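Local atomic coordinates of glycosyltransferase (duf1792) (Streptococcus sanguinis, PDB entry 5V4A), a protein that transfers sugars as the GT-D-fold (DUF1792) glycosyltransferase domain of a longer streptococcal protein, and binds UDP. Residues 228-233 against 244-249; 145-150 against 261-266; 157-162 against 222-227. All coordinates share one frame; numbering follows the deposited sequence.

Contact 1. Residues 228-233 against 244-249; sequences YEWFQM and KHTAEH. With UDP (uridine-5'-diphosphate), chain C.
Lys244 reaches from the loop 244-249 to Glu229 on the helix 224-233, and lysine suits the place because its long, flexible chain carries a charge across the gap. CB packs on Thr150 O; CG is turned between the backbone N and the carbonyl carbon (chi1 58°), and beyond it the chain runs extended. CE passes 3.6 Å from Glu229 OE1, and NZ ends 3.0 Å from Glu229 OE1 in a salt bridge, approaching that oxygen on its anti side and 30° out of the carboxylate plane. NZ also forms a salt bridge with Asp225 OD1 and a hydrogen bond with Val155 O, while Glu229 OE1 takes a further bond from Asn157, a network that probably spreads the charge of the buried lysine. In this GT-D fold, His245 lays one ring face under the UDP ribose, with O2' 3.5 Å above the ring plane, and its NE2 is hydrogen-bonded to His223. The broad indole of Trp230 touches a methyl branch and a small alanine at once: CZ2 lies 3.5 Å from Thr246 CG2, and CH2 meets Ala247 CB at 3.9 Å. Ala247 O lies in the ring plane at its edge, while the indole N-H serves Val239 O.

Contact 2. Residues 145-150 against 261-266; sequences IVEGLT and QAYDSQ
Tyr263 reaches from helix 261-266 to the end of strand 142-148, where the edge of its ring meets the carboxylate of Glu147. Glu147 OE1 lies in the ring plane, 3.7 Å from Tyr263 CE2, with carboxylate and ring planes 42° apart. The two side chains arrive from opposite directions: with CG of Tyr263 anti to the backbone N (chi1 171°), the ring is swung across to the strand end. Tyrosine suits this place because its flat ring packs beside the acid while its hydroxyl can still hold water. Glutamate is long enough to bring OE1 to the ring edge while its oxygens also meet Arg168 (at OE1) and Ser153 N (at OE2); Arg152 makes a cation-pi contact with the phenol ring. This is the closer-packed part of the contact. Strand 142-148 is the middle strand of the five-stranded parallel sheet, and, as in many nucleotide-binding alpha/beta folds, the ligand lies at its C-terminal end; here Gly148, with no side chain, touches UDP. The phenol end is looser and hydrated. One water lies 2.7 Å from Tyr263 OH and donates to Gly148 O at 2.9 Å, with a weak bond to Glu147 OE1. Tyr263 OH stays 4.0 Å from Leu149 O, and a second water spans that distance, 2.9 Å from Tyr263 OH and donating to Leu149 O at 3.0 Å.

Contact 3. Residues 157-162 against 222-227; sequences NDLFDG and GHIDSE. With UDP (uridine-5'-diphosphate), chain C.
Asn157 ND2 donates to Asp225 OD2 at 2.8 Å (N-H...O angle 155°), the polar bond that joins the loop 157-162 to the first turn of helix 224-233. The acceptor lies almost in the amide plane, whereas the amide meets OD2 on its syn side and 30° out of the carboxylate plane. The other end of the same amide serves its own loop: Asn157 OD1 accepts from Leu159 N at 2.9 Å, on a lone pair, which makes an Asx turn. Asparagine fits here since one flat group can donate and accept at once: ND2 gives to both Asp225 and Glu229 while OD1 accepts, and together these bonds fix the rotation of the amide. Asp225 OD2 is held further by Gly154 N.

Apolar contact lies beside this bond, where Leu159 CD1 crosses to Ile224 CG2 at 4.0 Å, two branched chains filling a buried seam that Phe131 and Leu134 of helix 127-138 also line on the isoleucine side.

The ligand bonds come from the helix start. His223, the N-cap residue, gives its backbone N to UDP O3B at 3.0 Å and its ND1 to UDP O2B at 2.9 Å, and one ring face lies against UDP C5'. Gly222, at positive phi and without a side chain, leaves room for O3B. The helix dipole probably favours a phosphate here, so the chemistry points to a seat for the beta-phosphate.

Along the chain, contact 3 closes before contact 1 opens, and both are nested inside the loop closed by contact 2. Contacts 1 and 3 share helix 224-233, with centres about 9 Å apart, and are joined by the salt bridge from Lys244 to Asp225 and by the Tyr228-Asp158 bond. Contact 2 stands about 17 Å from contact 1 and about 13 Å from contact 3, centre to centre, on strand 142-148 of the five-stranded sheet; it meets contact 1 through a probable bond from His245 N to Thr150 O, and contact 3 where Ile145 packs on Phe160. All three include residues of the UDP pocket, so helix, loops and central strand converge on one nucleotide.

Contact 1. Residues 228-233 against 244-249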
loop_
_atom_site.group_PDB
_atom_site.type_symbol
_atom_site.label_atom_id
_atom_site.label_comp_id
_atom_site.label_asym_id
_atom_site.label_seq_id
_atom_site.Cartn_x
_atom_site.Cartn_y
_atom_site.Cartn_z
ATOM N N TYR A 228 5.260 -5.936 13.221
ATOM C CA TYR A 228 5.964 -4.749 12.743
ATOM C C TYR A 228 7.318 -4.599 13.429
ATOM O O TYR A 228 8.310 -4.250 12.786
ATOM C CB TYR A 228 5.118 -3.502 12.989
ATOM C CG TYR A 228 5.573 -2.251 12.272
ATOM C CD1 TYR A 228 5.583 -2.184 10.886
ATOM C CD2 TYR A 228 5.981 -1.133 12.984
ATOM C CE1 TYR A 228 5.969 -1.026 10.225
ATOM C CE2 TYR A 228 6.370 0.031 12.333
ATOM C CZ TYR A 228 6.366 0.073 10.953
ATOM O OH TYR A 228 6.765 1.216 10.288
ATOM N N GLU A 229 7.377 -4.849 14.735
ATOM C CA GLU A 229 8.663 -4.783 15.423
ATOM C C GLU A 229 9.644 -5.789 14.838
ATOM O O GLU A 229 10.791 -5.442 14.520
ATOM C CB GLU A 229 8.478 -5.017 16.914
ATOM C CG GLU A 229 7.777 -3.896 17.627
ATOM C CD GLU A 229 8.705 -2.791 18.078
ATOM O OE1 GLU A 229 8.189 -1.800 18.632
ATOM O OE2 GLU A 229 9.944 -2.913 17.901
ATOM N N TRP A 230 9.186 -7.027 14.617
ATOM C CA TRP A 230 10.066 -8.027 14.021
ATOM C C TRP A 230 10.499 -7.612 12.619
ATOM O O TRP A 230 11.670 -7.784 12.249
ATOM C CB TRP A 230 9.374 -9.389 13.985
ATOM C CG TRP A 230 9.203 -9.981 15.339
ATOM C CD1 TRP A 230 10.043 -9.845 16.401
ATOM C CD2 TRP A 230 8.121 -10.807 15.784
ATOM N NE1 TRP A 230 9.552 -10.530 17.486
ATOM C CE2 TRP A 230 8.376 -11.135 17.132
ATOM C CE3 TRP A 230 6.966 -11.304 15.173
ATOM C CZ2 TRP A 230 7.513 -11.931 17.883
ATOM C CZ3 TRP A 230 6.107 -12.098 15.922
ATOM C CH2 TRP A 230 6.386 -12.404 17.263
ATOM N N PHE A 231 9.570 -7.054 11.830
ATOM C CA PHE A 231 9.901 -6.563 10.494
ATOM C C PHE A 231 10.965 -5.468 10.558
ATOM O O PHE A 231 11.964 -5.519 9.831
ATOM C CB PHE A 231 8.611 -6.080 9.800
ATOM C CG PHE A 231 8.825 -5.264 8.559
ATOM C CD1 PHE A 231 9.290 -5.850 7.395
ATOM C CD2 PHE A 231 8.463 -3.926 8.529
ATOM C CE1 PHE A 231 9.448 -5.097 6.222
ATOM C CE2 PHE A 231 8.604 -3.165 7.356
ATOM C CZ PHE A 231 9.102 -3.754 6.207
ATOM N N GLN A 232 10.802 -4.499 11.459
ATOM C CA GLN A 232 11.745 -3.385 11.493
ATOM C C GLN A 232 13.128 -3.815 11.970
ATOM O O GLN A 232 14.129 -3.218 11.569
ATOM C CB GLN A 232 11.222 -2.268 12.394
ATOM C CG GLN A 232 9.860 -1.727 12.003
ATOM C CD GLN A 232 9.943 -0.490 11.152
ATOM O OE1 GLN A 232 10.329 -0.551 9.985
ATOM N NE2 GLN A 232 9.577 0.650 11.731
ATOM N N MET A 233 13.202 -4.833 12.825
ATOM C CA MET A 233 14.479 -5.351 13.297
ATOM C C MET A 233 15.058 -6.378 12.333
ATOM O O MET A 233 16.206 -6.801 12.504
ATOM C CB MET A 233 14.292 -5.916 14.716
ATOM C CG MET A 233 13.980 -7.369 14.789
ATOM S SD MET A 233 13.835 -7.883 16.521
ATOM C CE MET A 233 12.877 -6.515 17.145
ATOM N N LYS A 244 6.878 -4.571 26.460
ATOM C CA LYS A 244 5.461 -4.672 26.137
ATOM C C LYS A 244 5.209 -6.122 25.773
ATOM O O LYS A 244 6.131 -6.945 25.768
ATOM C CB LYS A 244 5.064 -3.731 24.996
ATOM C CG LYS A 244 5.834 -3.968 23.730
ATOM C CD LYS A 244 5.269 -3.126 22.602
ATOM C CE LYS A 244 6.344 -2.811 21.584
ATOM N NZ LYS A 244 5.868 -1.890 20.502
ATOM N N HIS A 245 3.941 -6.415 25.471
ATOM C CA HIS A 245 3.512 -7.732 25.039
ATOM C C HIS A 245 4.199 -8.131 23.740
ATOM O O HIS A 245 4.373 -7.311 22.833
ATOM C CB HIS A 245 1.989 -7.710 24.829
ATOM C CG HIS A 245 1.426 -8.979 24.276
ATOM N ND1 HIS A 245 1.237 -10.103 25.047
ATOM C CD2 HIS A 245 1.011 -9.302 23.027
ATOM C CE1 HIS A 245 0.740 -11.068 24.297
ATOM N NE2 HIS A 245 0.594 -10.611 23.068
ATOM N N THR A 246 4.534 -9.417 23.634
ATOM C CA THR A 246 5.054 -10.010 22.412
ATOM C C THR A 246 4.164 -11.174 21.997
ATOM O O THR A 246 3.876 -12.056 22.805
ATOM C CB THR A 246 6.499 -10.496 22.567
ATOM O OG1 THR A 246 7.312 -9.430 23.065
ATOM C CG2 THR A 246 7.057 -10.977 21.235
ATOM N N ALA A 247 3.765 -11.182 20.724
ATOM C CA ALA A 247 2.978 -12.282 20.180
ATOM C C ALA A 247 3.660 -13.625 20.432
ATOM O O ALA A 247 4.874 -13.768 20.251
ATOM C CB ALA A 247 2.797 -12.081 18.677
ATOM N N GLU A 248 2.852 -14.616 20.809
ATOM C CA GLU A 248 3.290 -15.981 21.103
ATOM C C GLU A 248 4.233 -16.036 22.303
ATOM O O GLU A 248 4.983 -17.005 22.468
ATOM C CB GLU A 248 3.922 -16.653 19.875
ATOM C CG GLU A 248 2.888 -17.140 18.829
ATOM C CD GLU A 248 2.433 -16.038 17.867
ATOM O OE1 GLU A 248 3.250 -15.647 17.008
ATOM O OE2 GLU A 248 1.262 -15.579 17.949
ATOM N N HIS A 249 4.232 -14.978 23.115
ATOM C CA HIS A 249 4.746 -15.006 24.479
ATOM C C HIS A 249 3.582 -14.577 25.373
ATOM O O HIS A 249 3.652 -13.573 26.088
ATOM C CB HIS A 249 5.969 -14.096 24.614
ATOM C CG HIS A 249 7.113 -14.496 23.733
ATOM N ND1 HIS A 249 8.125 -15.337 24.150
ATOM C CD2 HIS A 249 7.395 -14.180 22.446
ATOM C CE1 HIS A 249 8.988 -15.504 23.162
ATOM N NE2 HIS A 249 8.569 -14.816 22.117
HETATM N N1 UDP C . -5.253 -9.287 24.258
HETATM C C2 UDP C . -5.674 -8.418 25.237
HETATM N N3 UDP C . -6.601 -8.928 26.108
HETATM C C4 UDP C . -7.137 -10.201 26.101
HETATM C C5 UDP C . -6.661 -11.040 25.049
HETATM C C6 UDP C . -5.759 -10.562 24.167
HETATM O O2 UDP C . -5.258 -7.274 25.334
HETATM O O4 UDP C . -7.984 -10.517 26.957
HETATM C "C1'" UDP C . -4.304 -8.760 23.241
HETATM C "C2'" UDP C . -2.855 -9.223 23.315
HETATM O "O2'" UDP C . -2.144 -8.540 24.346
HETATM C "C3'" UDP C . -2.381 -8.864 21.890
HETATM C "C4'" UDP C . -3.656 -9.020 21.036
HETATM O "O4'" UDP C . -4.742 -9.184 21.972
HETATM O "O3'" UDP C . -1.956 -7.511 21.776
HETATM C "C5'" UDP C . -3.643 -10.155 20.039
HETATM O "O5'" UDP C . -4.922 -10.350 19.397
HETATM P PA UDP C . -5.166 -11.575 18.427
HETATM O O1A UDP C . -5.127 -12.894 19.194
HETATM O O2A UDP C . -6.398 -11.270 17.659
HETATM O O3A UDP C . -3.861 -11.574 17.444
HETATM P PB UDP C . -3.521 -12.282 16.062
HETATM O O1B UDP C . -4.824 -13.020 15.725
HETATM O O2B UDP C . -2.412 -13.288 16.450
HETATM O O3B UDP C . -3.124 -11.289 15.012
#

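Contact 2. Residues 145-150 against 261-266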
loop_
_atom_site.group_PDB
_atom_site.type_symbol
_atom_site.label_atom_id
_atom_site.label_comp_id
_atom_site.label_asym_id
_atom_site.label_seq_id
_atom_site.Cartn_x
_atom_site.Cartn_y
_atom_site.Cartn_z
ATOM N N ILE A 145 -8.116 3.407 19.522
ATOM C CA ILE A 145 -7.423 2.144 19.671
ATOM C C ILE A 145 -7.937 1.460 20.932
ATOM O O ILE A 145 -7.872 2.034 22.023
ATOM C CB ILE A 145 -5.908 2.379 19.721
ATOM C CG1 ILE A 145 -5.384 2.749 18.335
ATOM C CG2 ILE A 145 -5.199 1.225 20.320
ATOM C CD1 ILE A 145 -3.886 2.996 18.295
ATOM N N VAL A 146 -8.445 0.242 20.781
ATOM C CA VAL A 146 -8.999 -0.546 21.886
ATOM C C VAL A 146 -8.121 -1.777 22.070
ATOM O O VAL A 146 -8.142 -2.692 21.236
ATOM C CB VAL A 146 -10.460 -0.931 21.615
ATOM C CG1 VAL A 146 -11.081 -1.533 22.871
ATOM C CG2 VAL A 146 -11.252 0.307 21.166
ATOM N N GLU A 147 -7.338 -1.801 23.152
ATOM C CA GLU A 147 -6.293 -2.802 23.323
ATOM C C GLU A 147 -6.102 -3.100 24.806
ATOM O O GLU A 147 -6.625 -2.403 25.678
ATOM C CB GLU A 147 -4.965 -2.322 22.739
ATOM C CG GLU A 147 -4.317 -1.215 23.561
ATOM C CD GLU A 147 -3.046 -0.649 22.906
ATOM O OE1 GLU A 147 -2.551 0.397 23.376
ATOM O OE2 GLU A 147 -2.552 -1.247 21.922
ATOM N N GLY A 148 -5.320 -4.151 25.081
ATOM C CA GLY A 148 -5.000 -4.515 26.449
ATOM C C GLY A 148 -3.840 -3.723 27.048
ATOM O O GLY A 148 -3.105 -2.997 26.371
ATOM N N LEU A 149 -3.681 -3.902 28.361
ATOM C CA LEU A 149 -2.707 -3.131 29.129
ATOM C C LEU A 149 -1.288 -3.313 28.593
ATOM O O LEU A 149 -0.513 -2.351 28.550
ATOM C CB LEU A 149 -2.779 -3.526 30.607
ATOM C CG LEU A 149 -1.859 -2.754 31.548
ATOM C CD1 LEU A 149 -2.130 -1.249 31.457
ATOM C CD2 LEU A 149 -1.971 -3.258 32.983
ATOM N N THR A 150 -0.929 -4.532 28.191
ATOM C CA THR A 150 0.431 -4.832 27.743
ATOM C C THR A 150 0.616 -4.704 26.241
ATOM O O THR A 150 1.753 -4.779 25.766
ATOM C CB THR A 150 0.842 -6.247 28.186
ATOM O OG1 THR A 150 -0.003 -7.220 27.555
ATOM C CG2 THR A 150 0.792 -6.388 29.706
ATOM N N GLN A 261 5.298 9.172 27.035
ATOM C CA GLN A 261 4.407 10.283 27.336
ATOM C C GLN A 261 3.335 10.486 26.275
ATOM O O GLN A 261 2.250 10.971 26.601
ATOM C CB GLN A 261 5.210 11.570 27.517
ATOM C CG GLN A 261 6.015 11.606 28.798
ATOM C CD GLN A 261 5.120 11.574 30.020
ATOM O OE1 GLN A 261 5.310 10.760 30.925
ATOM N NE2 GLN A 261 4.127 12.456 30.047
ATOM N N ALA A 262 3.608 10.150 25.015
ATOM C CA ALA A 262 2.544 10.196 24.012
ATOM C C ALA A 262 1.475 9.157 24.316
ATOM O O ALA A 262 0.273 9.458 24.277
ATOM C CB ALA A 262 3.120 9.994 22.608
ATOM N N TYR A 263 1.897 7.928 24.629
ATOM C CA TYR A 263 0.949 6.875 24.986
ATOM C C TYR A 263 0.101 7.303 26.174
ATOM O O TYR A 263 -1.132 7.213 26.136
ATOM C CB TYR A 263 1.704 5.570 25.289
ATOM C CG TYR A 263 0.851 4.459 25.880
ATOM C CD1 TYR A 263 0.812 4.243 27.254
ATOM C CD2 TYR A 263 0.136 3.590 25.061
ATOM C CE1 TYR A 263 0.049 3.224 27.797
ATOM C CE2 TYR A 263 -0.630 2.565 25.598
ATOM C CZ TYR A 263 -0.666 2.390 26.964
ATOM O OH TYR A 263 -1.411 1.367 27.498
ATOM N N ASP A 264 0.754 7.781 27.245
ATOM C CA ASP A 264 0.026 8.195 28.442
ATOM C C ASP A 264 -1.052 9.214 28.109
ATOM O O ASP A 264 -2.182 9.119 28.596
ATOM C CB ASP A 264 0.977 8.812 29.468
ATOM C CG ASP A 264 1.884 7.794 30.130
ATOM O OD1 ASP A 264 1.610 6.582 30.000
ATOM O OD2 ASP A 264 2.866 8.224 30.789
ATOM N N SER A 265 -0.716 10.190 27.270
ATOM C CA SER A 265 -1.633 11.267 26.926
ATOM C C SER A 265 -2.760 10.816 26.017
ATOM O O SER A 265 -3.697 11.588 25.812
ATOM C CB SER A 265 -0.876 12.409 26.240
ATOM O OG SER A 265 -0.478 12.061 24.920
ATOM N N GLN A 266 -2.657 9.641 25.412
ATOM C CA GLN A 266 -3.693 9.184 24.498
ATOM C C GLN A 266 -4.772 8.385 25.206
ATOM O O GLN A 266 -5.814 8.110 24.604
ATOM C CB GLN A 266 -3.104 8.331 23.373
ATOM C CG GLN A 266 -2.282 9.129 22.361
ATOM C CD GLN A 266 -1.269 8.267 21.631
ATOM O OE1 GLN A 266 -1.268 7.042 21.765
ATOM N NE2 GLN A 266 -0.402 8.906 20.848
HETATM O O HOH W 1 -1.679 -0.620 25.650
HETATM O O HOH W 2 0.401 0.335 29.485
#

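Contact 3. Residues 157-162 against 222-227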
loop_
_atom_site.group_PDB
_atom_site.type_symbol
_atom_site.label_atom_id
_atom_site.label_comp_id
_atom_site.label_asym_id
_atom_site.label_seq_id
_atom_site.Cartn_x
_atom_site.Cartn_y
_atom_site.Cartn_z
ATOM N N ASN A 157 7.651 2.561 18.121
ATOM C CA ASN A 157 7.833 2.415 16.685
ATOM C C ASN A 157 6.925 3.430 15.996
ATOM O O ASN A 157 6.179 4.167 16.647
ATOM C CB ASN A 157 7.572 0.965 16.254
ATOM C CG ASN A 157 6.119 0.530 16.490
ATOM O OD1 ASN A 157 5.196 1.102 15.922
ATOM N ND2 ASN A 157 5.920 -0.482 17.331
ATOM N N ASP A 158 7.006 3.490 14.667
ATOM C CA ASP A 158 6.277 4.493 13.895
ATOM C C ASP A 158 5.059 3.915 13.178
ATOM O O ASP A 158 4.643 4.436 12.129
ATOM C CB ASP A 158 7.219 5.176 12.905
ATOM C CG ASP A 158 7.665 4.249 11.793
ATOM O OD1 ASP A 158 7.520 3.021 11.953
ATOM O OD2 ASP A 158 8.182 4.742 10.772
ATOM N N LEU A 159 4.497 2.827 13.711
ATOM C CA LEU A 159 3.372 2.157 13.054
ATOM C C LEU A 159 2.219 3.115 12.751
ATOM O O LEU A 159 1.682 3.131 11.633
ATOM C CB LEU A 159 2.874 1.015 13.938
ATOM C CG LEU A 159 2.444 -0.353 13.387
ATOM C CD1 LEU A 159 1.378 -0.961 14.276
ATOM C CD2 LEU A 159 1.983 -0.330 11.966
ATOM N N PHE A 160 1.828 3.919 13.742
ATOM C CA PHE A 160 0.667 4.800 13.675
ATOM C C PHE A 160 1.051 6.265 13.550
ATOM O O PHE A 160 0.204 7.145 13.743
ATOM C CB PHE A 160 -0.218 4.591 14.913
ATOM C CG PHE A 160 -0.748 3.196 15.043
ATOM C CD1 PHE A 160 -1.564 2.660 14.063
ATOM C CD2 PHE A 160 -0.432 2.414 16.156
ATOM C CE1 PHE A 160 -2.060 1.368 14.178
ATOM C CE2 PHE A 160 -0.917 1.124 16.279
ATOM C CZ PHE A 160 -1.735 0.596 15.295
ATOM N N ASP A 161 2.309 6.554 13.211
ATOM C CA ASP A 161 2.742 7.940 13.110
ATOM C C ASP A 161 2.047 8.679 11.964
ATOM O O ASP A 161 2.014 9.915 11.971
ATOM C CB ASP A 161 4.265 7.997 12.949
ATOM C CG ASP A 161 5.022 7.740 14.267
ATOM O OD1 ASP A 161 4.399 7.316 15.271
ATOM O OD2 ASP A 161 6.260 7.943 14.283
ATOM N N GLY A 162 1.500 7.954 10.987
ATOM C CA GLY A 162 0.745 8.554 9.899
ATOM C C GLY A 162 -0.705 8.867 10.210
ATOM O O GLY A 162 -1.384 9.498 9.388
ATOM N N GLY A 222 -5.286 -7.275 15.810
ATOM C CA GLY A 222 -4.512 -8.204 16.628
ATOM C C GLY A 222 -3.044 -7.905 16.881
ATOM O O GLY A 222 -2.690 -6.863 17.435
ATOM N N HIS A 223 -2.186 -8.854 16.501
ATOM C CA HIS A 223 -0.762 -8.829 16.821
ATOM C C HIS A 223 0.064 -8.023 15.817
ATOM O O HIS A 223 1.269 -8.276 15.674
ATOM C CB HIS A 223 -0.232 -10.260 16.923
ATOM C CG HIS A 223 -0.340 -10.854 18.295
ATOM N ND1 HIS A 223 -0.788 -12.137 18.518
ATOM C CD2 HIS A 223 -0.026 -10.348 19.513
ATOM C CE1 HIS A 223 -0.766 -12.393 19.815
ATOM N NE2 HIS A 223 -0.302 -11.326 20.442
ATOM N N ILE A 224 -0.546 -7.049 15.133
ATOM C CA ILE A 224 0.169 -6.280 14.108
ATOM C C ILE A 224 1.437 -5.636 14.668
ATOM O O ILE A 224 2.465 -5.569 13.974
ATOM C CB ILE A 224 -0.772 -5.227 13.480
ATOM C CG1 ILE A 224 -0.116 -4.604 12.253
ATOM C CG2 ILE A 224 -1.097 -4.124 14.466
ATOM C CD1 ILE A 224 0.310 -5.637 11.236
ATOM N N ASP A 225 1.413 -5.201 15.939
ATOM C CA ASP A 225 2.560 -4.477 16.483
ATOM C C ASP A 225 3.773 -5.383 16.625
ATOM O O ASP A 225 4.899 -4.946 16.379
ATOM C CB ASP A 225 2.246 -3.843 17.846
ATOM C CG ASP A 225 3.491 -3.167 18.470
ATOM O OD1 ASP A 225 4.267 -3.837 19.208
ATOM O OD2 ASP A 225 3.713 -1.966 18.184
ATOM N N SER A 226 3.575 -6.631 17.070
ATOM C CA SER A 226 4.714 -7.538 17.195
ATOM C C SER A 226 5.308 -7.843 15.830
ATOM O O SER A 226 6.532 -7.892 15.669
ATOM C CB SER A 226 4.299 -8.838 17.886
ATOM O OG SER A 226 3.884 -8.629 19.222
ATOM N N GLU A 227 4.455 -8.037 14.826
ATOM C CA GLU A 227 4.976 -8.351 13.507
ATOM C C GLU A 227 5.721 -7.161 12.925
ATOM O O GLU A 227 6.735 -7.341 12.243
ATOM C CB GLU A 227 3.843 -8.806 12.578
ATOM C CG GLU A 227 3.269 -10.174 12.978
ATOM C CD GLU A 227 3.806 -11.295 12.114
ATOM O OE1 GLU A 227 4.697 -11.014 11.283
ATOM O OE2 GLU A 227 3.352 -12.451 12.262
HETATM N N1 UDP C . -5.253 -9.287 24.258
HETATM C C2 UDP C . -5.674 -8.418 25.237
HETATM N N3 UDP C . -6.601 -8.928 26.108
HETATM C C4 UDP C . -7.137 -10.201 26.101
HETATM C C5 UDP C . -6.661 -11.040 25.049
HETATM C C6 UDP C . -5.759 -10.562 24.167
HETATM O O2 UDP C . -5.258 -7.274 25.334
HETATM O O4 UDP C . -7.984 -10.517 26.957
HETATM C "C1'" UDP C . -4.304 -8.760 23.241
HETATM C "C2'" UDP C . -2.855 -9.223 23.315
HETATM O "O2'" UDP C . -2.144 -8.540 24.346
HETATM C "C3'" UDP C . -2.381 -8.864 21.890
HETATM C "C4'" UDP C . -3.656 -9.020 21.036
HETATM O "O4'" UDP C . -4.742 -9.184 21.972
HETATM O "O3'" UDP C . -1.956 -7.511 21.776
HETATM C "C5'" UDP C . -3.643 -10.155 20.039
HETATM O "O5'" UDP C . -4.922 -10.350 19.397
HETATM P PA UDP C . -5.166 -11.575 18.427
HETATM O O1A UDP C . -5.127 -12.894 19.194
HETATM O O2A UDP C . -6.398 -11.270 17.659
HETATM O O3A UDP C . -3.861 -11.574 17.444
HETATM P PB UDP C . -3.521 -12.282 16.062
HETATM O O1B UDP C . -4.824 -13.020 15.725
HETATM O O2B UDP C . -2.412 -13.288 16.450
HETATM O O3B UDP C . -3.124 -11.289 15.012
#